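Local coordinates for capsular polysaccharide biosynthesis protein (Burkholderia pseudomallei, PDB 4BQN), which binds coenzyme A and probably acts as an acetyltransferase in capsular polysaccharide biosynthesis, at residues 9-14 and 36-41; 42-47 and 75-80; 55-60 and 84-89; 64-69 and 95-100. The protein carries 1 engineered substitution. All coordinates share one frame; numbering follows the deposited sequence. Where two conformers were deposited one is given.

Contact 1 of 4, residues 9-14 and 36-41; sequences SVYGSC and VEMEPC. With COA (coenzyme A), chain C.
Ser-9 and Tyr-11 of strand 6-11 touch the loop 36-41. One side of the contact is tight, made by Ser-9, Met-38, the Tyr-11 ring and Cys-41. In one of its two conformers Ser-9 OG donates to Val-36 O at 2.7 Å, nearly along the C=O axis. OG is then anti to the backbone N (chi1 -169°), which turns it to the loop. Met-38 CG lies 3.2 Å from the same OG. The Met-38 chain then bends at chi3 and brings CE to 3.7 Å from Tyr-11 CD1. Glu-39 O sits at the edge of the Tyr-11 ring, near its plane. The ring ends against Cys-41, with OH 3.3 Å from CB. That hydroxyl bonds to Tyr-77 O outside the contact. Cys-41 N donates to Gly-12 O at 2.8 Å, and Pro-40 CB rests on the same carbonyl.

The backbone line at Val-10 and Met-38 is watery instead. Val-10 O and Met-38 O stay 4.0 Å apart. One water joins Val-10 O to Met-38 N, and a second joins Val-10 O to Met-38 O. Water thus replaces direct pairing of the backbones.

Just beyond Gly-12, Cys-14 SG forms a 2.0 Å disulfide with S1P of coenzyme A. A ligand site in the loops after the strands is characteristic of parallel alpha/beta folds.

Contact 2 of 4, residues 42-47 and 75-80; sequences FVASEE and EKYSSV
The N-terminal end of helix 46-56 meets a short 3-10 turn here: Ala-44 and Glu-46 touch Tyr-77, and Glu-46 also pairs with Lys-76. Ser-45 is the N-cap residue of that helix. Its side chain caps a backbone N further on.

The charged part lies at the rim. Lys-76 NZ donates to Glu-46 OE2 at 2.8 Å in a salt bridge. OE2 uses its anti lone pair, the one away from OE1. Both chains are extended beyond CG and cross at a slant, so the charged ends meet while Glu-46 CG passes 4.1 Å from Lys-76 CD. The ammonium has a second partner in Asp-50 of the same helix. Two carboxylates therefore share one lysine, which probably favours its charged form.

The inner part belongs to Tyr-77. Its CG is anti to the carbonyl carbon (chi1 -55°), and the ring reaches across to the cap. CE1 lies 4.1 Å from Ala-44 CB and 3.5 Å from Ala-44 O. Ser-45 O is at the ring edge, near its plane. Tyr-77 OH is 3.2 Å from Glu-46 N, but the angle is too poor for a hydrogen bond.

Within the turn, Glu-75 O accepts twice, from Ser-78 OG at 2.7 Å and from Ser-78 N at 3.0 Å. Ser-78 is the N-cap of helix 79-83. Arg-73, at the end of helix 70-73, makes a cation-pi contact with Tyr-77 and bonds to Ala-44 O. Ile-49 of helix 46-56 also packs on Tyr-77.

Contact 3 of 4, residues 55-60 and 84-89; sequences ETIPKL and NSMPPG
Ile-57, Pro-58 and Leu-60 pack on the loop 84-89 at the end of the parallel sheet where strands 62-65 and 91-94 begin. This pairs two helix-to-strand connections of an alpha/beta fold, away from the coenzyme A site. The meeting is by van der Waals contact. Ser-85 and Met-86 each have two conformers, and the Met-86 side-chain contacts hold for one of them.

Residues 57-59 form a 3-10 turn after helix 46-56. Ile-57 comes first. Its CG2 is anti to the backbone N and points at the loop backbone, 3.6 Å from Met-86 N. The same methyl lies 3.7 Å from Met-86 SD. The Met-86 chain leaves its CA pointing away, but bends at chi2 (-68°) and chi3 (-77°) bring its end back.

Pro-58 follows. Its CA makes a CH...O contact of 3.5 Å with Ser-85 O, and its own O lies against Pro-87 CB. Lys-59 N bonds back to Thr-56 O and closes the turn. Leu-60 N does likewise to Ile-57 O at 3.1 Å.

Leu-60 CB lies 3.9 Å from Met-86 SD. Finally, the Pro-87 ring atoms touch the carbonyl oxygens of Ile-57, Pro-58 and Leu-60, with CG 3.3 Å from Leu-60 O.

Contact 4 of 4, residues 64-69 and 95-100; sequences LYQPVS and VQYMHW. With COA (coenzyme A), chain C.
Gln-66 and Tyr-65 meet Val-95 and Gln-96 just where strands 62-65 and 91-94 end. Val-95 N donates to Tyr-65 O at 2.7 Å, which extends the parallel pairing by one bond. Gln-66 NE2 donates to Gln-96 O at 2.9 Å. This bond is bent, with 144° at the hydrogen, and the acceptor lies somewhat out of the amide plane. The Gln-66 chain is extended beyond CG and runs past Val-95 O, which is 3.3 Å from CG. Its OE1 comes to the edge of the Tyr-97 ring, in plane, 4.0 Å from CD1. Amide and ring are turned 69° apart. Leu-64 CD2 also packs on Val-95 CG2.

A second shell fixes the amide. Ser-13 OG bonds to OE1, and Gln-15 OE1 takes a further bond from NE2. These partners set which end of the amide is which. Helix 204-217 packs on Val-95 through Ile-210 and Cys-214.

Both segments run on into the coenzyme A site. Ser-69 N donates to O5A at 2.8 Å and Ser-69 OG to O4A at 2.8 Å. Tyr-97 OH accepts from N8P of the pantetheine arm at 3.1 Å. The His-99 ring lies with one face over the adenine, C4A being 3.6 Å above its centre.

Ser-69 is also the N-cap of helix 70-73. The helix start would probably favour the negative pyrophosphate, while Tyr-97 accepts a bond from the pantetheine amide and His-99 lies face-on against the adenine.

Overall arrangement
Contact 1 comes first along the chain. It closes the excursion from strand 6-11 through helices 15-24 and 27-32 to strand 33-35 and the loop beyond. It is complete before the others open. Contacts 2, 3 and 4 then cross one another: each opens before any has closed, and none nests. Contact 2 joins the start of helix 46-56 to the region before helix 79-83. Contact 3 joins the end of helix 46-56 to the loop before strand 91-94. Contact 4 links the exits of strands 62-65 and 91-94. Contacts 1 and 4 meet through Ser-13 and Gln-66 and share coenzyme A. Contact 3 lies farther out.

Contact 1 of 4, residues 9-14 and 36-41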
# COMPACT_ATOMS: atom_id res chain seq x y z
N SER A 9 18.03 -7.33 7.54
CA SER A 9 17.30 -6.08 7.60
C SER A 9 16.19 -6.13 6.57
O SER A 9 16.22 -6.97 5.66
CB SER A 9 18.22 -4.90 7.30
OG SER A 9 17.55 -3.69 7.60
N VAL A 10 15.21 -5.25 6.74
CA VAL A 10 14.12 -5.10 5.77
C VAL A 10 14.05 -3.64 5.35
O VAL A 10 13.82 -2.75 6.18
CB VAL A 10 12.75 -5.56 6.32
CG1 VAL A 10 11.78 -5.74 5.16
CG2 VAL A 10 12.85 -6.88 7.10
N TYR A 11 14.26 -3.39 4.06
CA TYR A 11 14.23 -2.03 3.54
C TYR A 11 13.14 -1.90 2.49
O TYR A 11 12.98 -2.77 1.63
CB TYR A 11 15.56 -1.66 2.90
CG TYR A 11 15.54 -0.31 2.25
CD1 TYR A 11 15.56 0.85 3.01
CD2 TYR A 11 15.50 -0.20 0.86
CE1 TYR A 11 15.54 2.09 2.41
CE2 TYR A 11 15.48 1.05 0.24
CZ TYR A 11 15.50 2.20 1.02
OH TYR A 11 15.52 3.43 0.40
N GLY A 12 12.43 -0.78 2.50
CA GLY A 12 11.43 -0.55 1.47
C GLY A 12 10.52 0.55 1.91
O GLY A 12 10.97 1.53 2.52
N SER A 13 9.24 0.41 1.59
CA SER A 13 8.22 1.37 1.99
C SER A 13 7.89 1.20 3.48
O SER A 13 8.56 0.43 4.20
CB SER A 13 6.95 1.10 1.18
OG SER A 13 6.33 -0.11 1.61
N CYS A 14 6.83 1.86 3.94
CA CYS A 14 6.33 1.63 5.29
C CYS A 14 6.01 0.15 5.57
O CYS A 14 5.92 -0.27 6.72
CB CYS A 14 5.11 2.52 5.56
SG CYS A 14 3.58 1.99 4.88
N VAL A 36 18.53 -5.96 12.13
CA VAL A 36 19.25 -4.68 12.20
C VAL A 36 18.36 -3.70 11.43
O VAL A 36 18.21 -3.82 10.21
CB VAL A 36 20.66 -4.78 11.57
CG1 VAL A 36 21.41 -3.46 11.71
CG2 VAL A 36 21.45 -5.92 12.20
N GLU A 37 17.74 -2.76 12.14
CA GLU A 37 16.71 -1.90 11.55
C GLU A 37 17.24 -0.90 10.52
O GLU A 37 18.27 -0.27 10.75
CB GLU A 37 15.98 -1.11 12.64
CG GLU A 37 15.13 -1.93 13.58
CD GLU A 37 14.59 -1.11 14.73
OE1 GLU A 37 15.16 -0.04 15.02
OE2 GLU A 37 13.59 -1.54 15.35
N MET A 38 16.54 -0.76 9.39
CA MET A 38 16.80 0.32 8.44
C MET A 38 15.55 1.16 8.31
O MET A 38 14.44 0.63 8.15
CB MET A 38 17.19 -0.23 7.06
CG MET A 38 18.62 -0.73 7.01
SD MET A 38 19.10 -1.30 5.38
CE MET A 38 18.97 0.17 4.36
N GLU A 39 15.73 2.47 8.34
CA GLU A 39 14.63 3.40 8.11
C GLU A 39 14.08 3.18 6.70
O GLU A 39 14.84 2.95 5.77
CB GLU A 39 15.09 4.85 8.26
CG GLU A 39 15.55 5.24 9.66
CD GLU A 39 16.97 4.79 9.98
OE1 GLU A 39 17.71 4.36 9.07
OE2 GLU A 39 17.36 4.88 11.16
N PRO A 40 12.75 3.27 6.54
CA PRO A 40 12.19 3.08 5.20
C PRO A 40 12.52 4.21 4.22
O PRO A 40 12.99 5.28 4.62
CB PRO A 40 10.68 2.95 5.46
CG PRO A 40 10.45 3.56 6.80
CD PRO A 40 11.71 3.36 7.59
N CYS A 41 12.25 3.97 2.94
CA CYS A 41 12.70 4.81 1.86
C CYS A 41 12.14 6.23 1.90
O CYS A 41 12.78 7.15 1.40
CB CYS A 41 12.35 4.15 0.51
SG CYS A 41 10.58 3.94 0.19
N1A COA C . -0.96 0.07 -8.82
C2A COA C . -1.04 1.41 -9.05
N3A COA C . -0.12 2.28 -8.60
C4A COA C . 0.97 1.81 -7.94
C5A COA C . 1.12 0.39 -7.68
C6A COA C . 0.07 -0.50 -8.17
N6A COA C . 0.15 -1.83 -7.95
N7A COA C . 2.28 0.20 -7.00
C8A COA C . 2.84 1.43 -6.85
N9A COA C . 2.04 2.38 -7.39
C1B COA C . 2.28 3.82 -7.49
C2B COA C . 3.04 4.44 -6.32
O2B COA C . 2.13 4.82 -5.29
C3B COA C . 3.67 5.63 -7.03
O3B COA C . 2.64 6.62 -7.20
P3B COA C . 2.96 8.13 -7.65
O7A COA C . 1.62 8.82 -7.52
O8A COA C . 3.97 8.61 -6.64
O9A COA C . 3.49 8.06 -9.06
C4B COA C . 4.04 5.07 -8.40
O4B COA C . 3.16 3.96 -8.61
C5B COA C . 5.49 4.61 -8.53
O5B COA C . 5.72 3.66 -7.49
P1A COA C . 6.48 2.29 -7.75
O1A COA C . 6.39 1.52 -6.47
O2A COA C . 5.98 1.63 -9.00
O3A COA C . 8.00 2.67 -8.05
P2A COA C . 9.17 3.46 -7.27
O4A COA C . 9.48 4.70 -8.07
O5A COA C . 10.27 2.46 -7.08
O6A COA C . 8.57 3.90 -5.87
CBP COA C . 7.72 3.86 -3.62
CCP COA C . 8.51 3.09 -4.68
CDP COA C . 7.61 3.05 -2.34
CEP COA C . 8.50 5.12 -3.28
CAP COA C . 6.32 4.19 -4.22
OAP COA C . 5.55 2.99 -4.33
C9P COA C . 5.47 5.23 -3.51
O9P COA C . 5.63 6.42 -3.74
N8P COA C . 4.51 4.81 -2.68
C7P COA C . 3.60 5.73 -2.01
C6P COA C . 4.21 6.49 -0.84
C5P COA C . 4.65 5.50 0.20
O5P COA C . 5.77 5.03 0.19
N4P COA C . 3.73 5.18 1.09
C3P COA C . 4.00 4.24 2.14
C2P COA C . 2.99 3.11 2.08
S1P COA C . 3.67 1.74 2.93
O HOH W 1 14.49 -2.88 8.93
O HOH W 2 12.72 -0.12 5.98

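Contact 2 of 4, residues 42-47 and 75-80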
# COMPACT_ATOMS: atom_id res chain seq x y z
N PHE A 42 10.97 6.41 2.50
CA PHE A 42 10.35 7.73 2.54
C PHE A 42 10.86 8.60 3.68
O PHE A 42 10.61 9.81 3.68
CB PHE A 42 8.82 7.63 2.61
CG PHE A 42 8.29 7.08 3.91
CD1 PHE A 42 8.21 5.71 4.12
CD2 PHE A 42 7.86 7.94 4.91
CE1 PHE A 42 7.71 5.20 5.32
CE2 PHE A 42 7.38 7.45 6.11
CZ PHE A 42 7.30 6.07 6.32
N VAL A 43 11.56 8.00 4.64
CA VAL A 43 11.98 8.76 5.79
C VAL A 43 13.48 8.77 6.06
O VAL A 43 13.97 9.70 6.68
CB VAL A 43 11.15 8.37 7.04
CG1 VAL A 43 11.59 7.02 7.56
CG2 VAL A 43 11.19 9.46 8.10
N ALA A 44 14.22 7.79 5.54
CA ALA A 44 15.67 7.74 5.78
C ALA A 44 16.32 9.06 5.40
O ALA A 44 16.06 9.59 4.33
CB ALA A 44 16.32 6.61 4.99
N SER A 45 17.18 9.58 6.27
CA SER A 45 17.96 10.75 5.92
C SER A 45 19.19 10.32 5.13
O SER A 45 19.54 9.13 5.09
CB SER A 45 18.41 11.49 7.17
OG SER A 45 19.39 10.69 7.84
N GLU A 46 19.86 11.28 4.51
CA GLU A 46 21.08 10.97 3.79
C GLU A 46 22.15 10.41 4.71
O GLU A 46 22.84 9.46 4.34
CB GLU A 46 21.58 12.19 3.03
CG GLU A 46 22.65 11.85 2.02
CD GLU A 46 23.04 13.04 1.17
OE1 GLU A 46 22.45 14.13 1.34
OE2 GLU A 46 23.94 12.87 0.33
N GLU A 47 22.26 10.98 5.91
CA GLU A 47 23.23 10.50 6.86
C GLU A 47 22.92 9.05 7.23
O GLU A 47 23.83 8.21 7.30
CB GLU A 47 23.25 11.41 8.10
CG GLU A 47 23.88 12.78 7.87
CD GLU A 47 23.05 13.70 6.99
OE1 GLU A 47 21.80 13.61 7.00
OE2 GLU A 47 23.65 14.54 6.28
N GLU A 75 19.93 7.82 -6.30
CA GLU A 75 20.60 6.53 -6.26
C GLU A 75 20.77 5.94 -4.87
O GLU A 75 20.63 4.72 -4.70
CB GLU A 75 21.96 6.64 -6.94
CG GLU A 75 22.67 5.30 -7.09
CD GLU A 75 24.01 5.40 -7.78
OE1 GLU A 75 24.74 6.38 -7.52
OE2 GLU A 75 24.33 4.49 -8.56
N LYS A 76 21.08 6.78 -3.87
CA LYS A 76 21.43 6.27 -2.54
C LYS A 76 20.30 5.47 -1.88
O LYS A 76 20.57 4.63 -1.02
CB LYS A 76 21.86 7.41 -1.61
CG LYS A 76 23.19 8.05 -1.97
CD LYS A 76 23.56 9.10 -0.94
CE LYS A 76 24.96 9.61 -1.17
NZ LYS A 76 25.33 10.49 -0.03
N TYR A 77 19.05 5.77 -2.26
CA TYR A 77 17.87 5.13 -1.66
C TYR A 77 17.34 3.99 -2.53
O TYR A 77 16.38 3.32 -2.15
CB TYR A 77 16.77 6.17 -1.44
CG TYR A 77 17.24 7.34 -0.62
CD1 TYR A 77 17.25 7.29 0.77
CD2 TYR A 77 17.73 8.49 -1.25
CE1 TYR A 77 17.72 8.35 1.52
CE2 TYR A 77 18.20 9.56 -0.50
CZ TYR A 77 18.19 9.47 0.89
OH TYR A 77 18.66 10.51 1.66
N SER A 78 17.95 3.79 -3.70
CA SER A 78 17.45 2.80 -4.65
C SER A 78 17.82 1.38 -4.23
O SER A 78 18.89 1.14 -3.65
CB SER A 78 17.95 3.10 -6.06
OG SER A 78 19.33 2.83 -6.18
N SER A 79 16.92 0.43 -4.50
CA SER A 79 17.18 -0.95 -4.11
C SER A 79 18.40 -1.55 -4.81
O SER A 79 19.16 -2.29 -4.20
CB SER A 79 15.94 -1.82 -4.31
OG SER A 79 15.41 -1.69 -5.62
N VAL A 80 18.60 -1.21 -6.09
CA VAL A 80 19.76 -1.69 -6.84
C VAL A 80 21.07 -1.29 -6.14
O VAL A 80 21.97 -2.11 -5.97
CB VAL A 80 19.73 -1.15 -8.29
CG1 VAL A 80 21.11 -1.20 -8.93
CG2 VAL A 80 18.74 -1.96 -9.11

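Contact 3 of 4, residues 55-60 and 84-89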
# COMPACT_ATOMS: atom_id res chain seq x y z
N GLU A 55 27.89 0.45 6.94
CA GLU A 55 28.01 -0.27 8.22
C GLU A 55 26.96 -1.36 8.43
O GLU A 55 27.18 -2.31 9.18
CB GLU A 55 27.94 0.71 9.40
CG GLU A 55 29.10 1.70 9.46
CD GLU A 55 28.99 2.69 10.61
OE1 GLU A 55 28.17 2.45 11.54
OE2 GLU A 55 29.71 3.71 10.59
N THR A 56 25.80 -1.22 7.80
CA THR A 56 24.73 -2.18 8.01
C THR A 56 24.75 -3.27 6.95
O THR A 56 24.94 -4.45 7.26
CB THR A 56 23.35 -1.50 8.01
OG1 THR A 56 23.31 -0.51 9.04
CG2 THR A 56 22.22 -2.51 8.22
N ILE A 57 24.55 -2.86 5.70
CA ILE A 57 24.39 -3.81 4.61
C ILE A 57 25.59 -4.76 4.42
O ILE A 57 25.39 -5.96 4.22
CB ILE A 57 23.96 -3.09 3.31
CG1 ILE A 57 22.55 -2.51 3.52
CG2 ILE A 57 23.97 -4.04 2.12
CD1 ILE A 57 22.14 -1.50 2.46
N PRO A 58 26.84 -4.25 4.52
CA PRO A 58 27.97 -5.18 4.34
C PRO A 58 28.08 -6.26 5.43
O PRO A 58 28.85 -7.21 5.27
CB PRO A 58 29.19 -4.25 4.38
CG PRO A 58 28.65 -2.93 3.91
CD PRO A 58 27.29 -2.85 4.54
N LYS A 59 27.33 -6.12 6.52
CA LYS A 59 27.32 -7.11 7.59
C LYS A 59 26.09 -8.04 7.59
O LYS A 59 25.96 -8.90 8.46
CB LYS A 59 27.45 -6.42 8.96
CG LYS A 59 28.70 -5.58 9.14
CD LYS A 59 28.70 -4.90 10.50
CE LYS A 59 29.69 -3.74 10.54
NZ LYS A 59 29.24 -2.68 11.49
N LEU A 60 25.19 -7.88 6.61
CA LEU A 60 23.97 -8.69 6.61
C LEU A 60 24.15 -10.06 5.97
O LEU A 60 24.83 -10.21 4.94
CB LEU A 60 22.84 -7.95 5.88
CG LEU A 60 22.38 -6.63 6.50
CD1 LEU A 60 21.33 -6.04 5.56
CD2 LEU A 60 21.85 -6.82 7.91
N ASN A 84 23.62 -3.84 -3.86
CA ASN A 84 24.98 -3.98 -4.38
C ASN A 84 26.06 -4.03 -3.31
O ASN A 84 27.15 -4.57 -3.54
CB ASN A 84 25.28 -2.86 -5.38
CG ASN A 84 26.59 -3.06 -6.10
OD1 ASN A 84 26.78 -4.03 -6.82
ND2 ASN A 84 27.52 -2.13 -5.90
N SER A 85 25.76 -3.49 -2.13
CA SER A 85 26.73 -3.45 -1.03
C SER A 85 26.69 -4.68 -0.12
O SER A 85 27.42 -4.74 0.88
CB SER A 85 26.55 -2.17 -0.22
OG SER A 85 27.13 -1.09 -0.92
N MET A 86 25.86 -5.66 -0.45
CA MET A 86 25.82 -6.93 0.29
C MET A 86 27.16 -7.67 0.22
O MET A 86 27.85 -7.61 -0.79
CB MET A 86 24.71 -7.84 -0.23
CG MET A 86 23.32 -7.42 0.23
SD MET A 86 23.08 -7.64 2.01
CE MET A 86 22.85 -9.42 2.10
N PRO A 87 27.52 -8.38 1.30
CA PRO A 87 28.78 -9.13 1.28
C PRO A 87 28.65 -10.40 0.43
O PRO A 87 27.52 -10.83 0.16
CB PRO A 87 28.97 -9.51 2.75
CG PRO A 87 27.58 -9.65 3.25
CD PRO A 87 26.83 -8.53 2.60
N PRO A 88 29.80 -10.96 -0.01
CA PRO A 88 29.81 -12.29 -0.61
C PRO A 88 29.10 -13.30 0.29
O PRO A 88 29.30 -13.31 1.51
CB PRO A 88 31.30 -12.61 -0.70
CG PRO A 88 31.95 -11.29 -0.87
CD PRO A 88 31.11 -10.30 -0.10
N GLY A 89 28.24 -14.12 -0.31
CA GLY A 89 27.50 -15.12 0.46
C GLY A 89 26.25 -14.58 1.12
O GLY A 89 25.45 -15.36 1.64

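Contact 4 of 4, residues 64-69 and 95-100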
# COMPACT_ATOMS: atom_id res chain seq x y z
N LEU A 64 16.13 -8.29 3.00
CA LEU A 64 14.78 -8.35 2.43
C LEU A 64 14.42 -6.93 2.06
O LEU A 64 14.53 -6.02 2.87
CB LEU A 64 13.77 -8.87 3.45
CG LEU A 64 13.76 -10.37 3.77
CD1 LEU A 64 12.92 -10.64 5.01
CD2 LEU A 64 13.27 -11.19 2.59
N TYR A 65 14.01 -6.73 0.81
CA TYR A 65 13.78 -5.36 0.38
C TYR A 65 12.67 -5.28 -0.64
O TYR A 65 12.39 -6.25 -1.36
CB TYR A 65 15.08 -4.76 -0.21
CG TYR A 65 15.46 -5.38 -1.53
CD1 TYR A 65 16.18 -6.59 -1.58
CD2 TYR A 65 15.04 -4.81 -2.72
CE1 TYR A 65 16.48 -7.20 -2.79
CE2 TYR A 65 15.34 -5.41 -3.95
CZ TYR A 65 16.04 -6.60 -3.96
OH TYR A 65 16.33 -7.18 -5.17
N GLN A 66 12.05 -4.12 -0.72
CA GLN A 66 11.10 -3.86 -1.78
C GLN A 66 11.77 -3.04 -2.86
O GLN A 66 12.66 -2.23 -2.57
CB GLN A 66 9.88 -3.11 -1.23
CG GLN A 66 9.15 -3.93 -0.17
CD GLN A 66 7.91 -3.26 0.35
OE1 GLN A 66 7.96 -2.13 0.83
NE2 GLN A 66 6.77 -3.95 0.28
N PRO A 67 11.36 -3.22 -4.13
CA PRO A 67 11.94 -2.40 -5.19
C PRO A 67 11.75 -0.89 -4.98
O PRO A 67 10.65 -0.44 -4.66
CB PRO A 67 11.16 -2.87 -6.43
CG PRO A 67 10.83 -4.30 -6.14
CD PRO A 67 10.45 -4.24 -4.67
N VAL A 68 12.82 -0.12 -5.13
CA VAL A 68 12.76 1.34 -5.03
C VAL A 68 13.64 1.92 -6.13
O VAL A 68 14.85 1.68 -6.16
CB VAL A 68 13.26 1.88 -3.65
CG1 VAL A 68 13.17 3.40 -3.62
CG2 VAL A 68 12.47 1.28 -2.50
N SER A 69 13.03 2.70 -7.01
CA SER A 69 13.72 3.26 -8.16
C SER A 69 14.73 4.32 -7.76
O SER A 69 14.62 4.94 -6.70
CB SER A 69 12.71 3.90 -9.13
OG SER A 69 12.19 5.11 -8.57
N VAL A 95 10.83 -8.31 -2.18
CA VAL A 95 9.47 -8.51 -1.71
C VAL A 95 8.55 -7.52 -2.41
O VAL A 95 8.86 -6.32 -2.49
CB VAL A 95 9.38 -8.27 -0.19
CG1 VAL A 95 7.96 -8.48 0.32
CG2 VAL A 95 10.35 -9.18 0.54
N GLN A 96 7.43 -8.03 -2.89
CA GLN A 96 6.42 -7.25 -3.55
C GLN A 96 6.03 -6.00 -2.75
O GLN A 96 5.87 -6.07 -1.52
CB GLN A 96 5.18 -8.13 -3.73
CG GLN A 96 3.98 -7.45 -4.36
CD GLN A 96 2.92 -8.48 -4.70
OE1 GLN A 96 2.50 -9.24 -3.84
NE2 GLN A 96 2.51 -8.53 -5.98
N TYR A 97 5.88 -4.88 -3.45
CA TYR A 97 5.28 -3.68 -2.90
C TYR A 97 3.77 -3.86 -3.06
O TYR A 97 3.24 -3.92 -4.19
CB TYR A 97 5.78 -2.43 -3.60
CG TYR A 97 5.09 -1.19 -3.08
CD1 TYR A 97 5.28 -0.76 -1.76
CD2 TYR A 97 4.23 -0.47 -3.90
CE1 TYR A 97 4.64 0.37 -1.28
CE2 TYR A 97 3.59 0.67 -3.43
CZ TYR A 97 3.79 1.08 -2.12
OH TYR A 97 3.19 2.20 -1.63
N MET A 98 3.06 -3.99 -1.95
CA MET A 98 1.66 -4.36 -1.99
C MET A 98 0.79 -3.10 -2.12
O MET A 98 0.70 -2.30 -1.20
CB MET A 98 1.30 -5.15 -0.73
CG MET A 98 2.05 -6.45 -0.64
SD MET A 98 1.94 -7.25 0.97
CE MET A 98 3.23 -6.37 1.87
N HIS A 99 0.13 -2.96 -3.26
CA HIS A 99 -0.73 -1.82 -3.56
C HIS A 99 -1.97 -2.40 -4.25
O HIS A 99 -1.85 -3.23 -5.15
CB HIS A 99 0.03 -0.82 -4.42
CG HIS A 99 -0.77 0.37 -4.87
ND1 HIS A 99 -0.46 1.66 -4.48
CD2 HIS A 99 -1.83 0.47 -5.70
CE1 HIS A 99 -1.30 2.50 -5.07
NE2 HIS A 99 -2.14 1.80 -5.81
N TRP A 100 -3.14 -1.98 -3.79
CA TRP A 100 -4.39 -2.55 -4.29
C TRP A 100 -5.50 -1.55 -4.07
O TRP A 100 -5.84 -1.25 -2.93
CB TRP A 100 -4.69 -3.84 -3.52
CG TRP A 100 -5.89 -4.59 -3.99
CD1 TRP A 100 -7.16 -4.54 -3.47
CD2 TRP A 100 -5.91 -5.57 -5.04
NE1 TRP A 100 -7.98 -5.41 -4.16
CE2 TRP A 100 -7.25 -6.04 -5.13
CE3 TRP A 100 -4.95 -6.08 -5.92
CZ2 TRP A 100 -7.62 -7.02 -6.05
CZ3 TRP A 100 -5.32 -7.05 -6.84
CH2 TRP A 100 -6.66 -7.50 -6.90
N1A COA C . -0.96 0.07 -8.82
C2A COA C . -1.04 1.41 -9.05
N3A COA C . -0.12 2.28 -8.60
C4A COA C . 0.97 1.81 -7.94
C5A COA C . 1.12 0.39 -7.68
C6A COA C . 0.07 -0.50 -8.17
N6A COA C . 0.15 -1.83 -7.95
N7A COA C . 2.28 0.20 -7.00
C8A COA C . 2.84 1.43 -6.85
N9A COA C . 2.04 2.38 -7.39
C1B COA C . 2.28 3.82 -7.49
C2B COA C . 3.04 4.44 -6.32
O2B COA C . 2.13 4.82 -5.29
C3B COA C . 3.67 5.63 -7.03
O3B COA C . 2.64 6.62 -7.20
P3B COA C . 2.96 8.13 -7.65
O7A COA C . 1.62 8.82 -7.52
O8A COA C . 3.97 8.61 -6.64
O9A COA C . 3.49 8.06 -9.06
C4B COA C . 4.04 5.07 -8.40
O4B COA C . 3.16 3.96 -8.61
C5B COA C . 5.49 4.61 -8.53
O5B COA C . 5.72 3.66 -7.49
P1A COA C . 6.48 2.29 -7.75
O1A COA C . 6.39 1.52 -6.47
O2A COA C . 5.98 1.63 -9.00
O3A COA C . 8.00 2.67 -8.05
P2A COA C . 9.17 3.46 -7.27
O4A COA C . 9.48 4.70 -8.07
O5A COA C . 10.27 2.46 -7.08
O6A COA C . 8.57 3.90 -5.87
CBP COA C . 7.72 3.86 -3.62
CCP COA C . 8.51 3.09 -4.68
CDP COA C . 7.61 3.05 -2.34
CEP COA C . 8.50 5.12 -3.28
CAP COA C . 6.32 4.19 -4.22
OAP COA C . 5.55 2.99 -4.33
C9P COA C . 5.47 5.23 -3.51
O9P COA C . 5.63 6.42 -3.74
N8P COA C . 4.51 4.81 -2.68
C7P COA C . 3.60 5.73 -2.01
C6P COA C . 4.21 6.49 -0.84
C5P COA C . 4.65 5.50 0.20
O5P COA C . 5.77 5.03 0.19
N4P COA C . 3.73 5.18 1.09
C3P COA C . 4.00 4.24 2.14
C2P COA C . 2.99 3.11 2.08
S1P COA C . 3.67 1.74 2.93